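Local atomic coordinates of phycocyanobilin lyase subunit beta (Nostoc sp. PCC 7120, PDB entry 5N3U), a protein that pairs with the alpha subunit CpcE to form a lyase that is probably required for attaching the bilin chromophore to the phycocyanin protein CpcA. Residues B[30-42]-B[56-70]. Numbering follows the deposited sequence.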
# COMPACT_ATOMS: atom_id res chain seq x y z
N ASP B 30 -5.71 -24.91 -21.27
CA ASP B 30 -4.80 -25.92 -20.66
C ASP B 30 -4.48 -25.70 -19.17
O ASP B 30 -3.96 -24.65 -18.76
CB ASP B 30 -3.50 -25.98 -21.46
CG ASP B 30 -2.53 -27.01 -20.92
OD1 ASP B 30 -2.79 -28.24 -20.91
OD2 ASP B 30 -1.45 -26.57 -20.50
N VAL B 31 -4.71 -26.76 -18.40
CA VAL B 31 -4.44 -26.84 -16.97
C VAL B 31 -2.98 -26.66 -16.53
O VAL B 31 -2.71 -26.09 -15.47
CB VAL B 31 -5.00 -28.19 -16.44
CG1 VAL B 31 -4.59 -28.50 -14.99
CG2 VAL B 31 -6.51 -28.16 -16.60
N ALA B 32 -2.02 -27.12 -17.32
CA ALA B 32 -0.62 -26.86 -17.02
C ALA B 32 -0.23 -25.39 -17.00
O ALA B 32 0.73 -25.07 -16.34
CB ALA B 32 0.32 -27.61 -17.99
N ALA B 33 -0.90 -24.55 -17.76
CA ALA B 33 -0.59 -23.13 -17.83
C ALA B 33 -1.08 -22.29 -16.60
O ALA B 33 -0.81 -21.10 -16.54
CB ALA B 33 -1.23 -22.57 -19.10
N ILE B 34 -1.89 -22.88 -15.70
CA ILE B 34 -2.55 -22.12 -14.59
C ILE B 34 -1.53 -21.25 -13.85
O ILE B 34 -1.71 -20.04 -13.77
CB ILE B 34 -3.22 -23.01 -13.50
CG1 ILE B 34 -4.25 -23.99 -14.06
CG2 ILE B 34 -3.91 -22.19 -12.43
CD1 ILE B 34 -5.44 -23.46 -14.64
N PRO B 35 -0.45 -21.85 -13.35
CA PRO B 35 0.49 -20.97 -12.62
C PRO B 35 1.01 -19.77 -13.43
O PRO B 35 1.17 -18.67 -12.91
CB PRO B 35 1.63 -21.91 -12.27
CG PRO B 35 1.01 -23.26 -12.39
CD PRO B 35 0.16 -23.17 -13.57
N THR B 36 1.29 -19.98 -14.71
CA THR B 36 1.70 -18.88 -15.57
C THR B 36 0.63 -17.85 -15.70
O THR B 36 0.91 -16.66 -15.65
CB THR B 36 2.18 -19.40 -16.97
OG1 THR B 36 3.26 -20.29 -16.76
CG2 THR B 36 2.71 -18.27 -17.85
N LEU B 37 -0.61 -18.27 -15.89
CA LEU B 37 -1.68 -17.31 -16.02
C LEU B 37 -1.72 -16.44 -14.75
O LEU B 37 -1.85 -15.23 -14.84
CB LEU B 37 -3.05 -17.94 -16.25
CG LEU B 37 -3.18 -18.60 -17.69
CD1 LEU B 37 -4.34 -19.57 -17.79
CD2 LEU B 37 -3.40 -17.54 -18.77
N ILE B 38 -1.64 -17.10 -13.59
CA ILE B 38 -1.72 -16.35 -12.30
C ILE B 38 -0.53 -15.36 -12.24
O ILE B 38 -0.69 -14.18 -11.84
CB ILE B 38 -1.73 -17.35 -11.16
CG1 ILE B 38 -3.08 -18.08 -11.25
CG2 ILE B 38 -1.54 -16.64 -9.81
CD1 ILE B 38 -3.02 -19.31 -10.42
N ALA B 39 0.64 -15.80 -12.65
CA ALA B 39 1.83 -14.98 -12.58
C ALA B 39 1.69 -13.71 -13.46
O ALA B 39 2.26 -12.71 -13.14
CB ALA B 39 3.04 -15.76 -13.01
N VAL B 40 0.89 -13.76 -14.51
CA VAL B 40 0.66 -12.61 -15.36
C VAL B 40 0.09 -11.44 -14.54
O VAL B 40 0.35 -10.30 -14.89
CB VAL B 40 -0.25 -12.93 -16.55
CG1 VAL B 40 -0.71 -11.67 -17.27
CG2 VAL B 40 0.50 -13.85 -17.51
N PHE B 41 -0.69 -11.69 -13.50
CA PHE B 41 -1.29 -10.58 -12.74
C PHE B 41 -0.23 -9.67 -12.11
O PHE B 41 -0.46 -8.52 -11.84
CB PHE B 41 -2.15 -11.11 -11.61
CG PHE B 41 -3.28 -12.01 -11.99
CD1 PHE B 41 -3.92 -11.97 -13.25
CD2 PHE B 41 -3.77 -12.88 -11.03
CE1 PHE B 41 -5.02 -12.76 -13.50
CE2 PHE B 41 -4.85 -13.69 -11.29
CZ PHE B 41 -5.49 -13.65 -12.52
N GLY B 42 0.96 -10.16 -11.91
CA GLY B 42 2.08 -9.42 -11.38
C GLY B 42 2.75 -8.42 -12.33
O GLY B 42 3.60 -7.68 -11.89
N LEU B 56 -8.56 -17.94 -16.89
CA LEU B 56 -8.70 -18.73 -15.69
C LEU B 56 -10.14 -19.02 -15.41
O LEU B 56 -10.48 -20.14 -15.02
CB LEU B 56 -8.01 -18.05 -14.47
CG LEU B 56 -6.52 -18.13 -14.63
CD1 LEU B 56 -5.77 -17.04 -13.85
CD2 LEU B 56 -5.92 -19.45 -14.25
N VAL B 57 -10.98 -18.04 -15.62
CA VAL B 57 -12.36 -18.19 -15.32
C VAL B 57 -12.94 -19.28 -16.23
O VAL B 57 -13.76 -20.06 -15.79
CB VAL B 57 -13.10 -16.89 -15.54
CG1 VAL B 57 -14.60 -17.05 -15.46
CG2 VAL B 57 -12.75 -15.87 -14.48
N GLN B 58 -12.49 -19.34 -17.48
CA GLN B 58 -13.07 -20.33 -18.42
C GLN B 58 -12.67 -21.68 -17.96
O GLN B 58 -13.47 -22.57 -17.93
CB GLN B 58 -12.64 -20.09 -19.86
CG GLN B 58 -13.49 -18.99 -20.55
CD GLN B 58 -12.83 -18.40 -21.80
OE1 GLN B 58 -11.86 -18.96 -22.34
NE2 GLN B 58 -13.38 -17.26 -22.31
N LEU B 59 -11.46 -21.84 -17.49
CA LEU B 59 -11.08 -23.10 -16.89
C LEU B 59 -11.93 -23.48 -15.69
O LEU B 59 -12.17 -24.61 -15.49
CB LEU B 59 -9.62 -23.07 -16.48
CG LEU B 59 -8.56 -23.20 -17.59
CD1 LEU B 59 -7.18 -22.79 -17.16
CD2 LEU B 59 -8.46 -24.66 -18.03
N GLY B 60 -12.31 -22.52 -14.86
CA GLY B 60 -13.28 -22.73 -13.80
C GLY B 60 -12.76 -23.46 -12.56
O GLY B 60 -11.63 -23.23 -12.12
N GLU B 61 -13.57 -24.37 -12.01
CA GLU B 61 -13.22 -25.09 -10.75
C GLU B 61 -11.84 -25.65 -10.65
O GLU B 61 -11.21 -25.62 -9.59
CB GLU B 61 -14.15 -26.30 -10.52
CG GLU B 61 -15.17 -26.05 -9.45
CD GLU B 61 -16.30 -25.16 -9.90
OE1 GLU B 61 -16.77 -25.33 -11.04
OE2 GLU B 61 -16.78 -24.34 -9.10
N VAL B 62 -11.36 -26.24 -11.74
CA VAL B 62 -10.07 -26.89 -11.68
C VAL B 62 -8.89 -25.91 -11.27
O VAL B 62 -7.86 -26.34 -10.73
CB VAL B 62 -9.74 -27.60 -13.03
CG1 VAL B 62 -9.56 -26.59 -14.18
CG2 VAL B 62 -8.50 -28.47 -12.89
N ALA B 63 -9.01 -24.66 -11.67
CA ALA B 63 -8.00 -23.63 -11.30
C ALA B 63 -8.13 -23.11 -9.86
O ALA B 63 -7.20 -22.46 -9.38
CB ALA B 63 -8.07 -22.51 -12.24
N VAL B 64 -9.27 -23.35 -9.19
CA VAL B 64 -9.50 -22.75 -7.88
C VAL B 64 -8.40 -23.08 -6.84
O VAL B 64 -7.94 -22.16 -6.23
CB VAL B 64 -10.92 -23.05 -7.37
CG1 VAL B 64 -11.05 -22.66 -5.91
CG2 VAL B 64 -11.86 -22.31 -8.21
N PRO B 65 -7.94 -24.34 -6.69
CA PRO B 65 -6.91 -24.62 -5.72
C PRO B 65 -5.62 -23.81 -5.88
O PRO B 65 -5.03 -23.33 -4.89
CB PRO B 65 -6.61 -26.13 -5.96
CG PRO B 65 -7.93 -26.66 -6.30
CD PRO B 65 -8.51 -25.59 -7.22
N GLN B 66 -5.15 -23.70 -7.11
CA GLN B 66 -3.95 -22.89 -7.35
C GLN B 66 -4.22 -21.40 -7.21
O GLN B 66 -3.38 -20.66 -6.64
CB GLN B 66 -3.37 -23.22 -8.73
CG GLN B 66 -2.53 -24.52 -8.67
CD GLN B 66 -2.29 -25.06 -10.04
OE1 GLN B 66 -3.25 -25.37 -10.74
NE2 GLN B 66 -1.06 -25.11 -10.47
N LEU B 67 -5.35 -20.94 -7.70
CA LEU B 67 -5.70 -19.53 -7.38
C LEU B 67 -5.69 -19.27 -5.87
O LEU B 67 -5.16 -18.28 -5.45
CB LEU B 67 -7.00 -19.17 -7.90
CG LEU B 67 -7.07 -18.87 -9.41
CD1 LEU B 67 -8.51 -18.98 -9.85
CD2 LEU B 67 -6.56 -17.48 -9.73
N LEU B 68 -6.24 -20.16 -5.05
CA LEU B 68 -6.25 -19.94 -3.59
C LEU B 68 -4.90 -19.95 -2.91
O LEU B 68 -4.79 -19.33 -1.87
CB LEU B 68 -7.10 -20.94 -2.82
CG LEU B 68 -8.55 -20.95 -3.15
CD1 LEU B 68 -9.31 -22.18 -2.63
CD2 LEU B 68 -9.21 -19.72 -2.73
N THR B 69 -3.92 -20.67 -3.43
CA THR B 69 -2.65 -20.85 -2.79
C THR B 69 -1.52 -20.12 -3.51
O THR B 69 -0.40 -20.22 -3.08
CB THR B 69 -2.26 -22.34 -2.72
OG1 THR B 69 -2.26 -22.90 -4.02
CG2 THR B 69 -3.27 -23.12 -1.88
N GLN B 70 -1.81 -19.39 -4.57
CA GLN B 70 -0.78 -18.57 -5.27
C GLN B 70 -1.24 -17.12 -5.33
O GLN B 70 -1.23 -16.49 -6.40
CB GLN B 70 -0.55 -19.09 -6.70
CG GLN B 70 0.06 -20.50 -6.62
CD GLN B 70 0.20 -21.21 -7.97
OE1 GLN B 70 0.25 -20.58 -9.01
NE2 GLN B 70 0.18 -22.53 -7.94
O HOH W 1 -1.03 -26.55 -13.45
O HOH W 2 1.55 -18.56 -10.24
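Apolar helix packing joins Ile34, Leu37 and Ile38 of helix 34-40, with Phe41 beyond them in the chain, to helix 46-59 and helix 64-69, at the N-terminal edge of the modelled chain. Helices 34-40 and 64-69 run in roughly the same direction, their axes inclined by 41° and 10.1 Å apart at closest approach. Leu56, from helix 46-59, packs against helix 34-40: its CD1 lies 3.7 Å from Leu37 CB and also meets Phe41 CZ and Ile38 CG1, while its other methyl reaches Ile34 CG2. The branched leucine can thus serve four neighbours at once. The small Ala63 lets the backbones approach, its CA 6.5 Å from Ile34 CA. One turn on, Ile38 sets CG1 against Leu67 CD2 at 3.8 Å. Its chi1 of -69° puts CG1 anti to the carbonyl carbon and leaves CG2 anti to the backbone N, 3.4 Å from Gln70 O. Replacing Ile38 by alanine would remove CG1, CG2 and CD1 and is likely to leave Leu67 CD2 and Leu56 CD1 without their shared partner, opening a gap there. At the more open margin, glutamines suit a mixed surface: Gln66 NE2 lies by Pro35 CG, and one water donates to both Pro35 O and Gln70 OE1, 2.7 Å from each. Phe41 and Leu56 continue the core onto Thr85 of helix 76-89. Such layering of successive helices is consistent with the alpha-solenoid of HEAT repeats predicted in this CpcE/RpcE/PecE family member.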